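Long-range contacts in retropepsin-like aspartic endopeptidase domain-containing protein (Legionella pneumophila subsp. pneumophila str. Philadelphia 1, PDB 2PMA), which is of unknown function but probably has a retropepsin-like aspartic peptidase fold and belongs to a family also described as putative ATP-dependent zinc proteases: residues A31-T39 against Y48-K56; G64-I72 against P88-L96. All coordinates share one frame; numbering follows the deposited sequence.

Contact 1: residues A31-T39 against Y48-K56; sequences ASLHAVNIT and YLRFTVPTK
V36 and T52 face each other as an antiparallel hydrogen-bonded pair: V36 N donates a hydrogen bond to T52 O at 2.8 Å, in the carbonyl plane, and V36 O receives T52 N in return. T39 and R50 form a second pair of the same kind, with T39 N bonded to R50 O at 2.8 Å. Between the pairs the first strand carries one residue more than the second, a beta bulge, and the chain turns a corner at N37. A water bridges the corner to the facing strand, donating to N37 O and bonded as well to T52 OG1.

Side chains pack according to the side of the hairpin they lie on. F51 sends its ring inward with CG lodged between its own N and carbonyl carbon (chi1 59°), and there CD2 meets A35 CB at 3.6 Å. Farther out along the ring, F51 CE2 touches L33 CD2 at 4.0 Å, and that methyl also rests on V53 CG2. At the root of the phenylalanine side chain, I38 CG1 packs on F51 CB, and I38 CG2 lies 3.7 Å from L49 CD1. V36 shares its side of the sheet with T52, T39 and R50; in one of two conformers of the T39 side chain, T39 OG1 sits 3.4 Å from R50 CB, and the arginine's NE reaches a salt bridge with E63. At the far end the H34 ring crosses P54 at about a right angle, with H34 CE1 3.9 Å from P54 CG.

V94 and L111, from strands 90-100 and 103-112, also pack on F51, which sets its ring in the interior. The whole is a bulged beta hairpin, strands 31-43 and 46-55, within the curled, mixed sheet of a probably retropepsin-like domain.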
loop_
_atom_site.group_PDB
_atom_site.type_symbol
_atom_site.label_atom_id
_atom_site.label_comp_id
_atom_site.label_asym_id
_atom_site.label_seq_id
_atom_site.Cartn_x
_atom_site.Cartn_y
_atom_site.Cartn_z
ATOM N N ALA A 31 -3.998 -1.789 -5.122
ATOM C CA ALA A 31 -3.329 -0.796 -4.237
ATOM C C ALA A 31 -1.930 -0.538 -4.818
ATOM O O ALA A 31 -1.396 -1.405 -5.528
ATOM C CB ALA A 31 -3.234 -1.339 -2.809
ATOM N N SER A 32 -1.362 0.641 -4.564
ATOM C CA SER A 32 -0.056 0.979 -5.133
ATOM C C SER A 32 0.714 1.812 -4.128
ATOM O O SER A 32 0.126 2.564 -3.329
ATOM C CB SER A 32 -0.182 1.734 -6.456
ATOM O OG SER A 32 -0.971 2.890 -6.311
ATOM N N LEU A 33 2.024 1.649 -4.158
ATOM C CA LEU A 33 2.913 2.317 -3.233
ATOM C C LEU A 33 4.165 2.737 -3.989
ATOM O O LEU A 33 4.793 1.897 -4.678
ATOM C CB LEU A 33 3.332 1.301 -2.145
ATOM C CG LEU A 33 4.409 1.729 -1.125
ATOM C CD1 LEU A 33 3.949 2.925 -0.203
ATOM C CD2 LEU A 33 4.798 0.540 -0.220
ATOM N N HIS A 34 4.550 4.004 -3.887
ATOM C CA HIS A 34 5.801 4.402 -4.557
ATOM C C HIS A 34 7.006 3.814 -3.826
ATOM O O HIS A 34 7.168 3.970 -2.602
ATOM C CB HIS A 34 5.924 5.910 -4.703
ATOM C CG HIS A 34 7.218 6.329 -5.341
ATOM N ND1 HIS A 34 8.057 7.261 -4.774
ATOM C CD2 HIS A 34 7.847 5.884 -6.457
ATOM C CE1 HIS A 34 9.125 7.415 -5.543
ATOM N NE2 HIS A 34 9.036 6.577 -6.557
ATOM N N ALA A 35 7.854 3.115 -4.567
ATOM C CA ALA A 35 8.980 2.465 -3.957
ATOM C C ALA A 35 10.097 2.544 -4.982
ATOM O O ALA A 35 9.858 2.568 -6.200
ATOM C CB ALA A 35 8.673 0.986 -3.618
ATOM N N VAL A 36 11.297 2.631 -4.478
ATOM C CA VAL A 36 12.529 2.677 -5.342
ATOM C C VAL A 36 13.560 1.599 -4.957
ATOM O O VAL A 36 13.425 0.968 -3.899
ATOM C CB VAL A 36 13.170 4.084 -5.283
ATOM C CG1 VAL A 36 12.143 5.159 -5.739
ATOM C CG2 VAL A 36 13.616 4.423 -3.855
ATOM N N ASN A 37 14.585 1.388 -5.797
ATOM C CA ASN A 37 15.689 0.482 -5.455
ATOM C C ASN A 37 15.214 -0.951 -5.218
ATOM O O ASN A 37 15.558 -1.590 -4.210
ATOM C CB ASN A 37 16.453 1.008 -4.209
ATOM C CG ASN A 37 17.021 2.428 -4.406
ATOM O OD1 ASN A 37 17.155 3.206 -3.451
ATOM N ND2 ASN A 37 17.356 2.758 -5.629
ATOM N N ILE A 38 14.392 -1.451 -6.130
ATOM C CA ILE A 38 13.731 -2.728 -5.925
ATOM C C ILE A 38 14.661 -3.859 -6.370
ATOM O O ILE A 38 15.180 -3.806 -7.478
ATOM C CB ILE A 38 12.402 -2.729 -6.694
ATOM C CG1 ILE A 38 11.534 -1.548 -6.191
ATOM C CG2 ILE A 38 11.688 -4.093 -6.548
ATOM C CD1 ILE A 38 10.383 -1.124 -7.185
ATOM N N THR A 39 14.906 -4.840 -5.504
ATOM C CA THR A 39 15.802 -5.969 -5.793
ATOM C C THR A 39 15.102 -7.287 -5.457
ATOM O O THR A 39 14.374 -7.361 -4.471
ATOM C CB THR A 39 17.140 -5.879 -4.986
ATOM O OG1 THR A 39 16.894 -6.173 -3.604
ATOM C CG2 THR A 39 17.762 -4.472 -5.089
ATOM N N TYR A 48 11.139 -12.820 -2.935
ATOM C CA TYR A 48 10.769 -11.636 -2.189
ATOM C C TYR A 48 11.365 -10.498 -2.985
ATOM O O TYR A 48 12.402 -10.689 -3.687
ATOM C CB TYR A 48 11.427 -11.645 -0.785
ATOM C CG TYR A 48 10.652 -12.464 0.216
ATOM C CD1 TYR A 48 9.921 -11.843 1.226
ATOM C CD2 TYR A 48 10.627 -13.868 0.134
ATOM C CE1 TYR A 48 9.179 -12.592 2.158
ATOM C CE2 TYR A 48 9.880 -14.623 1.054
ATOM C CZ TYR A 48 9.167 -13.969 2.055
ATOM O OH TYR A 48 8.427 -14.720 2.956
ATOM N N LEU A 49 10.777 -9.309 -2.835
ATOM C CA LEU A 49 11.440 -8.085 -3.290
ATOM C C LEU A 49 11.836 -7.253 -2.075
ATOM O O LEU A 49 11.058 -7.135 -1.104
ATOM C CB LEU A 49 10.481 -7.272 -4.164
ATOM C CG LEU A 49 9.998 -7.930 -5.459
ATOM C CD1 LEU A 49 9.254 -6.877 -6.217
ATOM C CD2 LEU A 49 11.200 -8.426 -6.322
ATOM N N ARG A 50 13.052 -6.731 -2.108
ATOM C CA ARG A 50 13.480 -5.704 -1.152
ATOM C C ARG A 50 13.270 -4.385 -1.865
ATOM O O ARG A 50 13.575 -4.254 -3.065
ATOM C CB ARG A 50 14.956 -5.884 -0.822
ATOM C CG ARG A 50 15.510 -4.919 0.208
ATOM C CD ARG A 50 17.045 -5.159 0.376
ATOM N NE ARG A 50 17.287 -6.463 1.010
ATOM C CZ ARG A 50 18.310 -7.276 0.740
ATOM N NH1 ARG A 50 19.216 -6.954 -0.193
ATOM N NH2 ARG A 50 18.426 -8.429 1.398
ATOM N N PHE A 51 12.734 -3.406 -1.149
ATOM C CA PHE A 51 12.479 -2.122 -1.755
ATOM C C PHE A 51 12.515 -1.018 -0.714
ATOM O O PHE A 51 12.355 -1.280 0.506
ATOM C CB PHE A 51 11.097 -2.144 -2.479
ATOM C CG PHE A 51 9.910 -2.454 -1.575
ATOM C CD1 PHE A 51 9.512 -3.787 -1.317
ATOM C CD2 PHE A 51 9.170 -1.409 -1.004
ATOM C CE1 PHE A 51 8.411 -4.079 -0.509
ATOM C CE2 PHE A 51 8.082 -1.666 -0.183
ATOM C CZ PHE A 51 7.668 -3.009 0.070
ATOM N N THR A 52 12.703 0.196 -1.206
ATOM C CA THR A 52 12.736 1.378 -0.331
ATOM C C THR A 52 11.478 2.189 -0.550
ATOM O O THR A 52 11.080 2.502 -1.719
ATOM C CB THR A 52 14.055 2.141 -0.623
ATOM O OG1 THR A 52 15.130 1.292 -0.210
ATOM C CG2 THR A 52 14.150 3.482 0.133
ATOM N N VAL A 53 10.863 2.639 0.544
ATOM C CA VAL A 53 9.939 3.760 0.456
ATOM C C VAL A 53 10.595 5.087 0.868
ATOM O O VAL A 53 10.977 5.251 2.033
ATOM C CB VAL A 53 8.702 3.496 1.368
ATOM C CG1 VAL A 53 7.686 4.701 1.313
ATOM C CG2 VAL A 53 8.053 2.148 0.975
ATOM N N PRO A 54 10.716 6.049 -0.070
ATOM C CA PRO A 54 11.336 7.345 0.259
ATOM C C PRO A 54 10.305 8.294 0.869
ATOM O O PRO A 54 9.143 8.284 0.461
ATOM C CB PRO A 54 11.843 7.868 -1.093
ATOM C CG PRO A 54 10.946 7.172 -2.149
ATOM C CD PRO A 54 10.359 5.907 -1.505
ATOM N N THR A 55 10.682 9.043 1.894
ATOM C CA THR A 55 9.730 9.986 2.504
ATOM C C THR A 55 10.465 11.258 2.873
ATOM O O THR A 55 11.700 11.332 2.778
ATOM C CB THR A 55 9.101 9.440 3.825
ATOM O OG1 THR A 55 10.092 9.506 4.849
ATOM C CG2 THR A 55 8.630 7.972 3.705
ATOM N N LYS A 56 9.721 12.249 3.356
ATOM C CA LYS A 56 10.364 13.455 3.891
ATOM C C LYS A 56 11.220 13.206 5.135
ATOM O O LYS A 56 12.118 14.001 5.457
ATOM C CB LYS A 56 9.307 14.536 4.164
ATOM C CG LYS A 56 8.652 15.003 2.875
ATOM C CD LYS A 56 9.638 15.745 1.970
ATOM C CE LYS A 56 9.617 15.223 0.512
ATOM N NZ LYS A 56 8.233 14.970 -0.033
HETATM O O HOH W 1 17.466 2.382 -1.072
HETATM O O HOH W 2 15.777 -1.341 -1.447
#

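Contact 2: residues G64-I72 against P88-L96; sequences GEYVGKVKI and PIKRPVVLL. With FMT (formic acid), chain F.
V93 O accepts a hydrogen bond from V67 N at 2.9 Å, nearly straight (166°), and the Y66 ring brings its edge to the same oxygen, CD2 lying 3.6 Å away near the ring plane. V93 N in turn donates to O of the next residue, G68, at 2.8 Å, from well out of the carbonyl plane. V67 and G68 thus both face V93, the definition of a classic beta bulge. G68 adopts a backbone shape (phi 162°) that glycine, having no CB, reaches without strain.

The bulge interrupts an otherwise regular antiparallel pairing of strands 58-71 and 90-100, part of the curled sheet of this domain, which is assigned to the retropepsin-like family. Beyond it V70 and R91 exchange two backbone bonds, and I72 N donates to I89 O.

On the side of V93, its two methyls separate the valines of the other strand: V93 CG1 meets V67 CG2 at 3.7 Å, and V93 CG2 meets V70 CG1, each pair crossing at about a right angle. V67 CG1 turns instead to L95 CG. The opposite side carries Y66, whose CG stands anti to the backbone N (chi1 -172°); this swings the ring along the strand until Y66 CE2 lies 3.4 Å from P92 CB. K71 and K90 touch there through their CG atoms.

In one of two conformers of I72, its CD1 rests on R91 CG, and the arginine doubles back through two bends to place its guanidinium over P92 CD, which stands 3.2 Å above the plane at its centre. R91 NE is held by L111 O of the neighbouring strand. At the opposite end of the pairing, E65 N grips O2 of a formic acid molecule, probably from the crystallisation liquor, at 3.0 Å.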
loop_
_atom_site.group_PDB
_atom_site.type_symbol
_atom_site.label_atom_id
_atom_site.label_comp_id
_atom_site.label_asym_id
_atom_site.label_seq_id
_atom_site.Cartn_x
_atom_site.Cartn_y
_atom_site.Cartn_z
ATOM N N GLY A 64 9.039 -7.903 0.880
ATOM C CA GLY A 64 7.677 -8.427 0.744
ATOM C C GLY A 64 7.677 -9.598 -0.220
ATOM O O GLY A 64 8.452 -9.610 -1.165
ATOM N N GLU A 65 6.792 -10.564 0.026
ATOM C CA GLU A 65 6.642 -11.706 -0.861
ATOM C C GLU A 65 6.279 -11.201 -2.247
ATOM O O GLU A 65 5.393 -10.376 -2.374
ATOM C CB GLU A 65 5.520 -12.605 -0.338
ATOM C CG GLU A 65 5.901 -13.325 0.934
ATOM C CD GLU A 65 4.683 -13.995 1.541
ATOM O OE1 GLU A 65 4.205 -13.505 2.575
ATOM O OE2 GLU A 65 4.195 -14.955 0.915
ATOM N N TYR A 66 6.930 -11.734 -3.286
ATOM C CA TYR A 66 6.751 -11.268 -4.661
ATOM C C TYR A 66 5.694 -12.179 -5.263
ATOM O O TYR A 66 5.948 -13.397 -5.489
ATOM C CB TYR A 66 8.086 -11.411 -5.409
ATOM C CG TYR A 66 8.191 -10.803 -6.814
ATOM C CD1 TYR A 66 9.386 -10.952 -7.553
ATOM C CD2 TYR A 66 7.141 -10.093 -7.404
ATOM C CE1 TYR A 66 9.527 -10.378 -8.853
ATOM C CE2 TYR A 66 7.255 -9.548 -8.725
ATOM C CZ TYR A 66 8.450 -9.693 -9.419
ATOM O OH TYR A 66 8.583 -9.139 -10.687
ATOM N N VAL A 67 4.508 -11.625 -5.496
ATOM C CA VAL A 67 3.372 -12.480 -5.843
ATOM C C VAL A 67 2.874 -12.354 -7.275
ATOM O O VAL A 67 1.976 -13.110 -7.694
ATOM C CB VAL A 67 2.215 -12.391 -4.816
ATOM C CG1 VAL A 67 2.701 -12.835 -3.422
ATOM C CG2 VAL A 67 1.625 -10.969 -4.741
ATOM N N GLY A 68 3.444 -11.443 -8.048
ATOM C CA GLY A 68 3.037 -11.359 -9.469
ATOM C C GLY A 68 3.441 -10.035 -10.075
ATOM O O GLY A 68 4.113 -9.248 -9.449
ATOM N N LYS A 69 3.030 -9.816 -11.319
ATOM C CA LYS A 69 3.247 -8.539 -11.987
ATOM C C LYS A 69 1.912 -8.148 -12.559
ATOM O O LYS A 69 1.085 -9.019 -12.907
ATOM C CB LYS A 69 4.233 -8.692 -13.122
ATOM C CG LYS A 69 5.663 -8.678 -12.753
ATOM C CD LYS A 69 6.480 -8.884 -14.013
ATOM C CE LYS A 69 7.959 -8.946 -13.742
ATOM N NZ LYS A 69 8.691 -9.292 -15.023
ATOM N N VAL A 70 1.662 -6.862 -12.667
ATOM C CA VAL A 70 0.421 -6.413 -13.292
ATOM C C VAL A 70 0.728 -5.295 -14.249
ATOM O O VAL A 70 1.662 -4.528 -14.038
ATOM C CB VAL A 70 -0.630 -5.916 -12.279
ATOM C CG1 VAL A 70 -1.185 -7.076 -11.475
ATOM C CG2 VAL A 70 -0.056 -4.842 -11.374
ATOM N N LYS A 71 -0.074 -5.210 -15.304
ATOM C CA LYS A 71 0.001 -4.074 -16.198
ATOM C C LYS A 71 -0.711 -2.872 -15.598
ATOM O O LYS A 71 -1.841 -2.988 -15.095
ATOM C CB LYS A 71 -0.595 -4.438 -17.558
ATOM C CG LYS A 71 0.165 -5.539 -18.264
ATOM C CD LYS A 71 -0.705 -6.271 -19.307
ATOM C CE LYS A 71 -1.049 -5.390 -20.508
ATOM N NZ LYS A 71 -1.966 -6.097 -21.493
ATOM N N ILE A 72 -0.080 -1.712 -15.711
ATOM C CA ILE A 72 -0.712 -0.445 -15.341
ATOM C C ILE A 72 -0.876 0.453 -16.572
ATOM O O ILE A 72 0.082 0.708 -17.305
ATOM C CB ILE A 72 0.077 0.309 -14.250
ATOM C CG1 ILE A 72 0.273 -0.578 -13.012
ATOM C CG2 ILE A 72 -0.632 1.617 -13.881
ATOM C CD1 ILE A 72 1.162 0.035 -11.950
ATOM N N PRO A 88 1.415 0.947 -20.665
ATOM C CA PRO A 88 1.217 -0.505 -20.558
ATOM C C PRO A 88 2.444 -1.106 -19.875
ATOM O O PRO A 88 3.039 -2.057 -20.377
ATOM C CB PRO A 88 1.133 -0.936 -22.025
ATOM C CG PRO A 88 2.029 0.055 -22.755
ATOM C CD PRO A 88 2.125 1.315 -21.905
ATOM N N ILE A 89 2.785 -0.533 -18.728
ATOM C CA ILE A 89 4.008 -0.814 -17.988
ATOM C C ILE A 89 3.652 -1.942 -17.009
ATOM O O ILE A 89 2.617 -1.845 -16.359
ATOM C CB ILE A 89 4.387 0.525 -17.264
ATOM C CG1 ILE A 89 5.045 1.512 -18.257
ATOM C CG2 ILE A 89 5.285 0.354 -16.074
ATOM C CD1 ILE A 89 6.375 1.003 -18.872
ATOM N N LYS A 90 4.466 -2.994 -16.913
ATOM C CA LYS A 90 4.231 -4.022 -15.872
ATOM C C LYS A 90 4.995 -3.639 -14.635
ATOM O O LYS A 90 6.170 -3.293 -14.750
ATOM C CB LYS A 90 4.715 -5.397 -16.349
ATOM C CG LYS A 90 3.781 -5.997 -17.408
ATOM C CD LYS A 90 4.239 -7.398 -17.823
ATOM C CE LYS A 90 2.994 -8.314 -17.847
ATOM N NZ LYS A 90 3.237 -9.754 -18.248
ATOM N N ARG A 91 4.333 -3.718 -13.470
ATOM C CA ARG A 91 4.986 -3.476 -12.187
ATOM C C ARG A 91 4.795 -4.692 -11.279
ATOM O O ARG A 91 3.826 -5.497 -11.479
ATOM C CB ARG A 91 4.410 -2.233 -11.515
ATOM C CG ARG A 91 4.701 -0.887 -12.327
ATOM C CD ARG A 91 6.195 -0.603 -12.590
ATOM N NE ARG A 91 6.961 -0.693 -11.341
ATOM C CZ ARG A 91 8.189 -1.191 -11.258
ATOM N NH1 ARG A 91 8.771 -1.277 -10.073
ATOM N NH2 ARG A 91 8.825 -1.628 -12.363
ATOM N N PRO A 92 5.720 -4.860 -10.315
ATOM C CA PRO A 92 5.648 -6.024 -9.467
ATOM C C PRO A 92 4.615 -5.806 -8.357
ATOM O O PRO A 92 4.395 -4.666 -7.885
ATOM C CB PRO A 92 7.095 -6.145 -8.936
ATOM C CG PRO A 92 7.584 -4.683 -8.819
ATOM C CD PRO A 92 6.867 -3.983 -9.988
ATOM N N VAL A 93 4.045 -6.919 -7.908
ATOM C CA VAL A 93 3.093 -6.904 -6.817
ATOM C C VAL A 93 3.687 -7.653 -5.638
ATOM O O VAL A 93 4.158 -8.791 -5.790
ATOM C CB VAL A 93 1.838 -7.669 -7.208
ATOM C CG1 VAL A 93 0.815 -7.603 -6.050
ATOM C CG2 VAL A 93 1.245 -7.144 -8.538
ATOM N N VAL A 94 3.640 -7.040 -4.458
ATOM C CA VAL A 94 4.176 -7.675 -3.228
ATOM C C VAL A 94 3.101 -7.676 -2.155
ATOM O O VAL A 94 2.133 -6.914 -2.245
ATOM C CB VAL A 94 5.430 -6.929 -2.650
ATOM C CG1 VAL A 94 6.566 -7.013 -3.675
ATOM C CG2 VAL A 94 5.106 -5.450 -2.267
ATOM N N LEU A 95 3.296 -8.488 -1.116
ATOM C CA LEU A 95 2.387 -8.485 0.014
ATOM C C LEU A 95 2.966 -7.533 1.063
ATOM O O LEU A 95 4.190 -7.585 1.360
ATOM C CB LEU A 95 2.322 -9.888 0.616
ATOM C CG LEU A 95 1.676 -10.945 -0.282
ATOM C CD1 LEU A 95 1.551 -12.255 0.502
ATOM C CD2 LEU A 95 0.320 -10.453 -0.773
ATOM N N LEU A 96 2.103 -6.713 1.659
ATOM C CA LEU A 96 2.529 -5.653 2.589
ATOM C C LEU A 96 1.586 -5.643 3.789
ATOM O O LEU A 96 0.376 -5.617 3.598
ATOM C CB LEU A 96 2.437 -4.295 1.874
ATOM C CG LEU A 96 2.583 -2.931 2.580
ATOM C CD1 LEU A 96 4.030 -2.546 2.869
ATOM C CD2 LEU A 96 1.953 -1.848 1.723
HETATM C C FMT F . 5.095 -10.252 3.847
HETATM O O1 FMT F . 4.276 -11.045 4.430
HETATM O O2 FMT F . 5.404 -10.279 2.627
#

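Overall arrangement
Contacts 1 and 2 show how a curled sheet is assembled from successive strand pairings. They come in series along the chain, contact 1 closing before contact 2 opens, and their centres lie about 11 Å apart. Strands 31-43, 46-55, 58-71 and 90-100 pair antiparallel in that order, and the 46-55 to 58-71 pairing joins the two contacts: L49 N probably bonds to G64 O at 2.9 Å. The curl also brings side chains of the outer two strands together, I38 against R91, while L49 packs on Y66. Together the contacts carry the sheet of this probably retropepsin-like domain without a break from strand 31-43 to strand 90-100.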